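Local coordinates for DNA translocase coupling protein (Clostridium perfringens, PDB 6O1W) that probably acts as an ATP-driven, DNA-binding translocase that couples a plasmid to the conjugation machinery, this chain carrying its FtsK/SpoIIIE-type P-loop NTPase domain, at residues L312-R326 against K330-Y342. Residues are numbered along the deposited sequence; the frame is centred on the assembly and turned at random.
Sequences LSNTKAKDLPEVKGR and KLGADTVQFQAFY. With BGC (beta-D-glucopyranose), chain D.
Arg-326 and Gln-339 form an antiparallel, non-hydrogen-bonded pair with CA atoms 4.6 Å apart, and the adjoining bond from Ala-340 N to Gly-325 O spans 2.8 Å. The Gln-339 amide bonds two residues of the type II turn Val-323 to Arg-326: NE2 donates to Lys-324 O at 2.9 Å, the acceptor lying in the amide plane, while Arg-326 NE donates to OE1 at 2.8 Å, with OE1 23° out of the guanidinium plane. Bends at chi2 and chi3 (both 62°) fold the arginine back to that oxygen; Val-323 CG1 sits above one guanidinium face, offset toward its rim, and Pro-95 O takes NH2. Strands 326-331 and 334-340 form a hairpin in the mixed sheet of the P-loop NTPase fold, and Ala-340 is an ATP-binding residue in another structure of this protein. Lys-324 NZ approaches Tyr-342 CE1 obliquely at 3.8 Å. At the other end, Lys-330 NZ donates to Leu-312 O, in the last residue of helix 305-312, at 2.8 Å, sharing that carbonyl with Ser-313 OG on the same face. Asn-314 OD1 closes an Asx turn onto Lys-316 N, which fixes its amide as ND2 donates to Thr-335 OG1 (3.1 Å, 139°). Lys-316 CD packs obliquely on Thr-335 CB at 3.9 Å, its NZ salt-bridged to Asp-37 of the glucose pocket.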
loop_
_atom_site.group_PDB
_atom_site.type_symbol
_atom_site.label_atom_id
_atom_site.label_comp_id
_atom_site.label_asym_id
_atom_site.label_seq_id
_atom_site.Cartn_x
_atom_site.Cartn_y
_atom_site.Cartn_z
ATOM N N LEU A 312 -7.245 6.474 0.917
ATOM C CA LEU A 312 -7.374 6.165 2.342
ATOM C C LEU A 312 -8.561 6.737 3.080
ATOM O O LEU A 312 -8.774 6.362 4.246
ATOM C CB LEU A 312 -6.100 6.714 3.044
ATOM C CG LEU A 312 -4.758 6.165 2.573
ATOM C CD1 LEU A 312 -3.619 6.968 3.168
ATOM C CD2 LEU A 312 -4.599 4.659 2.907
ATOM N N SER A 313 -9.260 7.716 2.470
ATOM C CA SER A 313 -10.345 8.521 3.065
ATOM C C SER A 313 -9.850 9.275 4.345
ATOM O O SER A 313 -10.603 9.532 5.287
ATOM C CB SER A 313 -11.646 7.742 3.254
ATOM O OG SER A 313 -11.536 6.682 4.179
ATOM N N ASN A 314 -8.569 9.680 4.309
ATOM C CA ASN A 314 -7.866 10.563 5.258
ATOM C C ASN A 314 -6.719 11.241 4.461
ATOM O O ASN A 314 -6.462 10.841 3.325
ATOM C CB ASN A 314 -7.392 9.839 6.533
ATOM C CG ASN A 314 -6.312 8.815 6.332
ATOM O OD1 ASN A 314 -5.276 9.082 5.735
ATOM N ND2 ASN A 314 -6.510 7.619 6.864
ATOM N N THR A 315 -6.037 12.237 5.040
ATOM C CA THR A 315 -4.994 13.008 4.364
ATOM C C THR A 315 -3.570 12.609 4.801
ATOM O O THR A 315 -2.631 13.368 4.546
ATOM C CB THR A 315 -5.219 14.511 4.678
ATOM O OG1 THR A 315 -4.987 14.700 6.076
ATOM C CG2 THR A 315 -6.631 15.010 4.296
ATOM N N LYS A 316 -3.396 11.452 5.454
ATOM C CA LYS A 316 -2.099 11.041 6.018
ATOM C C LYS A 316 -0.977 10.747 5.014
ATOM O O LYS A 316 0.184 10.773 5.427
ATOM C CB LYS A 316 -2.249 9.854 6.973
ATOM C CG LYS A 316 -3.201 10.116 8.134
ATOM C CD LYS A 316 -3.404 8.818 8.942
ATOM C CE LYS A 316 -4.603 8.861 9.848
ATOM N NZ LYS A 316 -4.459 9.914 10.880
ATOM N N ALA A 317 -1.283 10.461 3.722
ATOM C CA ALA A 317 -0.192 10.210 2.753
ATOM C C ALA A 317 0.680 11.479 2.523
ATOM O O ALA A 317 1.827 11.366 2.115
ATOM C CB ALA A 317 -0.748 9.674 1.434
ATOM N N LYS A 318 0.164 12.670 2.869
ATOM C CA LYS A 318 0.932 13.917 2.737
ATOM C C LYS A 318 2.003 14.076 3.846
ATOM O O LYS A 318 2.882 14.922 3.723
ATOM C CB LYS A 318 -0.031 15.142 2.672
ATOM C CG LYS A 318 -0.446 15.696 4.043
ATOM C CD LYS A 318 -1.806 16.407 4.071
ATOM C CE LYS A 318 -2.196 16.879 5.473
ATOM N NZ LYS A 318 -2.304 15.772 6.487
ATOM N N ASP A 319 1.901 13.292 4.937
ATOM C CA ASP A 319 2.773 13.377 6.120
ATOM C C ASP A 319 3.983 12.465 6.051
ATOM O O ASP A 319 4.872 12.586 6.899
ATOM C CB ASP A 319 1.996 12.961 7.388
ATOM C CG ASP A 319 0.635 13.578 7.589
ATOM O OD1 ASP A 319 0.451 14.738 7.193
ATOM O OD2 ASP A 319 -0.241 12.903 8.180
ATOM N N LEU A 320 3.952 11.454 5.163
ATOM C CA LEU A 320 5.038 10.479 5.115
ATOM C C LEU A 320 6.414 11.118 4.889
ATOM O O LEU A 320 6.487 12.052 4.106
ATOM C CB LEU A 320 4.786 9.451 3.992
ATOM C CG LEU A 320 3.804 8.295 4.290
ATOM C CD1 LEU A 320 3.556 7.483 3.011
ATOM C CD2 LEU A 320 4.336 7.389 5.406
ATOM N N PRO A 321 7.513 10.586 5.481
ATOM C CA PRO A 321 8.840 11.091 5.121
ATOM C C PRO A 321 9.204 10.610 3.711
ATOM O O PRO A 321 8.712 9.560 3.266
ATOM C CB PRO A 321 9.758 10.440 6.159
ATOM C CG PRO A 321 9.086 9.183 6.521
ATOM C CD PRO A 321 7.610 9.447 6.422
ATOM N N GLU A 322 10.090 11.365 3.027
ATOM C CA GLU A 322 10.560 11.070 1.667
ATOM C C GLU A 322 11.614 9.975 1.648
ATOM O O GLU A 322 12.785 10.237 1.372
ATOM C CB GLU A 322 11.055 12.347 0.971
ATOM C CG GLU A 322 9.917 13.251 0.525
ATOM C CD GLU A 322 10.390 14.535 -0.123
ATOM O OE1 GLU A 322 10.448 15.566 0.585
ATOM O OE2 GLU A 322 10.716 14.508 -1.333
ATOM N N VAL A 323 11.177 8.739 1.945
ATOM C CA VAL A 323 11.989 7.524 1.988
ATOM C C VAL A 323 11.420 6.575 0.925
ATOM O O VAL A 323 10.208 6.320 0.916
ATOM C CB VAL A 323 11.909 6.871 3.403
ATOM C CG1 VAL A 323 12.659 5.540 3.465
ATOM C CG2 VAL A 323 12.392 7.823 4.490
ATOM N N LYS A 324 12.285 6.040 0.053
ATOM C CA LYS A 324 11.846 5.084 -0.958
ATOM C C LYS A 324 11.379 3.789 -0.279
ATOM O O LYS A 324 12.075 3.246 0.602
ATOM C CB LYS A 324 12.952 4.792 -1.996
ATOM C CG LYS A 324 12.395 4.233 -3.308
ATOM C CD LYS A 324 13.504 3.889 -4.306
ATOM C CE LYS A 324 13.016 3.058 -5.476
ATOM N NZ LYS A 324 12.590 1.688 -5.066
ATOM N N GLY A 325 10.199 3.327 -0.697
ATOM C CA GLY A 325 9.584 2.116 -0.173
ATOM C C GLY A 325 8.832 2.312 1.130
ATOM O O GLY A 325 8.373 1.336 1.727
ATOM N N ARG A 326 8.676 3.559 1.576
ATOM C CA ARG A 326 7.936 3.867 2.803
ATOM C C ARG A 326 6.460 4.100 2.449
ATOM O O ARG A 326 6.142 4.897 1.566
ATOM C CB ARG A 326 8.550 5.070 3.516
ATOM C CG ARG A 326 7.961 5.343 4.897
ATOM C CD ARG A 326 8.185 4.192 5.860
ATOM N NE ARG A 326 9.600 3.907 6.130
ATOM C CZ ARG A 326 10.405 4.662 6.880
ATOM N NH1 ARG A 326 9.963 5.796 7.408
ATOM N NH2 ARG A 326 11.654 4.282 7.112
ATOM N N LYS A 330 -3.535 0.583 5.293
ATOM C CA LYS A 330 -4.856 0.749 5.870
ATOM C C LYS A 330 -5.712 -0.501 5.591
ATOM O O LYS A 330 -5.859 -0.908 4.439
ATOM C CB LYS A 330 -5.529 2.034 5.358
ATOM C CG LYS A 330 -6.914 2.238 5.946
ATOM C CD LYS A 330 -7.514 3.581 5.653
ATOM C CE LYS A 330 -8.550 3.900 6.702
ATOM N NZ LYS A 330 -9.778 4.500 6.117
ATOM N N LEU A 331 -6.215 -1.126 6.657
ATOM C CA LEU A 331 -7.145 -2.266 6.651
ATOM C C LEU A 331 -8.111 -1.994 7.781
ATOM O O LEU A 331 -7.742 -2.073 8.947
ATOM C CB LEU A 331 -6.459 -3.636 6.835
ATOM C CG LEU A 331 -7.401 -4.878 6.875
ATOM C CD1 LEU A 331 -8.365 -4.908 5.735
ATOM C CD2 LEU A 331 -6.612 -6.150 6.847
ATOM N N GLY A 332 -9.327 -1.643 7.427
ATOM C CA GLY A 332 -10.323 -1.252 8.409
ATOM C C GLY A 332 -10.143 0.220 8.733
ATOM O O GLY A 332 -9.799 1.016 7.850
ATOM N N ALA A 333 -10.330 0.593 10.004
ATOM C CA ALA A 333 -10.254 1.997 10.399
ATOM C C ALA A 333 -8.846 2.527 10.759
ATOM O O ALA A 333 -8.711 3.738 10.928
ATOM C CB ALA A 333 -11.218 2.258 11.531
ATOM N N ASP A 334 -7.815 1.675 10.873
ATOM C CA ASP A 334 -6.460 2.147 11.255
ATOM C C ASP A 334 -5.485 2.281 10.073
ATOM O O ASP A 334 -5.510 1.465 9.152
ATOM C CB ASP A 334 -5.844 1.256 12.362
ATOM C CG ASP A 334 -4.663 1.860 13.142
ATOM O OD1 ASP A 334 -4.518 3.119 13.153
ATOM O OD2 ASP A 334 -3.901 1.084 13.753
ATOM N N THR A 335 -4.636 3.314 10.113
ATOM C CA THR A 335 -3.619 3.600 9.091
ATOM C C THR A 335 -2.260 3.556 9.763
ATOM O O THR A 335 -2.013 4.346 10.660
ATOM C CB THR A 335 -3.860 4.974 8.395
ATOM O OG1 THR A 335 -5.168 5.021 7.845
ATOM C CG2 THR A 335 -2.844 5.254 7.274
ATOM N N VAL A 336 -1.387 2.643 9.348
ATOM C CA VAL A 336 -0.053 2.542 9.960
ATOM C C VAL A 336 1.051 2.763 8.930
ATOM O O VAL A 336 0.870 2.458 7.751
ATOM C CB VAL A 336 0.171 1.233 10.795
ATOM C CG1 VAL A 336 -0.949 1.010 11.816
ATOM C CG2 VAL A 336 0.342 0.014 9.902
ATOM N N GLN A 337 2.204 3.247 9.384
ATOM C CA GLN A 337 3.351 3.456 8.521
ATOM C C GLN A 337 4.179 2.156 8.515
ATOM O O GLN A 337 4.313 1.500 9.544
ATOM C CB GLN A 337 4.187 4.671 9.056
ATOM C CG GLN A 337 5.380 5.026 8.192
ATOM C CD GLN A 337 6.191 6.243 8.610
ATOM O OE1 GLN A 337 5.982 6.934 9.624
ATOM N NE2 GLN A 337 7.162 6.525 7.812
ATOM N N PHE A 338 4.715 1.773 7.355
ATOM C CA PHE A 338 5.576 0.601 7.249
ATOM C C PHE A 338 6.544 0.771 6.089
ATOM O O PHE A 338 6.249 1.545 5.164
ATOM C CB PHE A 338 4.749 -0.712 7.050
ATOM C CG PHE A 338 4.277 -0.995 5.642
ATOM C CD1 PHE A 338 3.161 -0.345 5.121
ATOM C CD2 PHE A 338 4.920 -1.946 4.851
ATOM C CE1 PHE A 338 2.692 -0.643 3.833
ATOM C CE2 PHE A 338 4.464 -2.230 3.561
ATOM C CZ PHE A 338 3.363 -1.561 3.050
ATOM N N GLN A 339 7.656 -0.015 6.118
ATOM C CA GLN A 339 8.649 -0.094 5.056
ATOM C C GLN A 339 8.342 -1.340 4.248
ATOM O O GLN A 339 8.379 -2.443 4.779
ATOM C CB GLN A 339 10.090 -0.202 5.619
ATOM C CG GLN A 339 11.214 -0.116 4.550
ATOM C CD GLN A 339 11.250 1.190 3.772
ATOM O OE1 GLN A 339 10.844 2.254 4.253
ATOM N NE2 GLN A 339 11.733 1.144 2.530
ATOM N N ALA A 340 8.071 -1.160 2.970
ATOM C CA ALA A 340 7.771 -2.233 2.039
ATOM C C ALA A 340 9.041 -2.931 1.617
ATOM O O ALA A 340 10.076 -2.287 1.475
ATOM C CB ALA A 340 7.077 -1.664 0.806
ATOM N N PHE A 341 8.947 -4.239 1.365
ATOM C CA PHE A 341 10.047 -5.041 0.842
ATOM C C PHE A 341 10.428 -4.540 -0.537
ATOM O O PHE A 341 9.548 -4.191 -1.338
ATOM C CB PHE A 341 9.636 -6.517 0.674
ATOM C CG PHE A 341 9.386 -7.269 1.949
ATOM C CD1 PHE A 341 10.383 -7.399 2.907
ATOM C CD2 PHE A 341 8.175 -7.900 2.171
ATOM C CE1 PHE A 341 10.145 -8.089 4.100
ATOM C CE2 PHE A 341 7.950 -8.624 3.348
ATOM C CZ PHE A 341 8.938 -8.718 4.301
ATOM N N TYR A 342 11.730 -4.513 -0.822
ATOM C CA TYR A 342 12.150 -4.170 -2.169
ATOM C C TYR A 342 12.402 -5.512 -2.824
ATOM O O TYR A 342 13.245 -6.294 -2.365
ATOM C CB TYR A 342 13.369 -3.227 -2.237
ATOM C CG TYR A 342 13.753 -2.916 -3.673
ATOM C CD1 TYR A 342 12.901 -2.188 -4.504
ATOM C CD2 TYR A 342 14.936 -3.403 -4.219
ATOM C CE1 TYR A 342 13.214 -1.965 -5.846
ATOM C CE2 TYR A 342 15.278 -3.151 -5.547
ATOM C CZ TYR A 342 14.408 -2.446 -6.362
ATOM O OH TYR A 342 14.745 -2.217 -7.675
HETATM C C2 BGC D . -1.404 16.065 10.165
HETATM C C3 BGC D . -2.296 14.913 10.622
HETATM C C4 BGC D . -1.630 14.120 11.742
HETATM C C5 BGC D . -1.172 15.057 12.858
HETATM C C6 BGC D . -0.366 14.364 13.933
HETATM C C1 BGC D . -0.955 16.907 11.354
HETATM O O1 BGC D . -0.049 17.855 10.903
HETATM O O2 BGC D . -2.086 16.912 9.247
HETATM O O3 BGC D . -2.558 14.046 9.521
HETATM O O4 BGC D . -2.508 13.121 12.258
HETATM O O5 BGC D . -0.318 16.073 12.315
HETATM O O6 BGC D . 0.893 13.923 13.437
HETATM O O HOH W 1 -9.230 7.058 8.386
#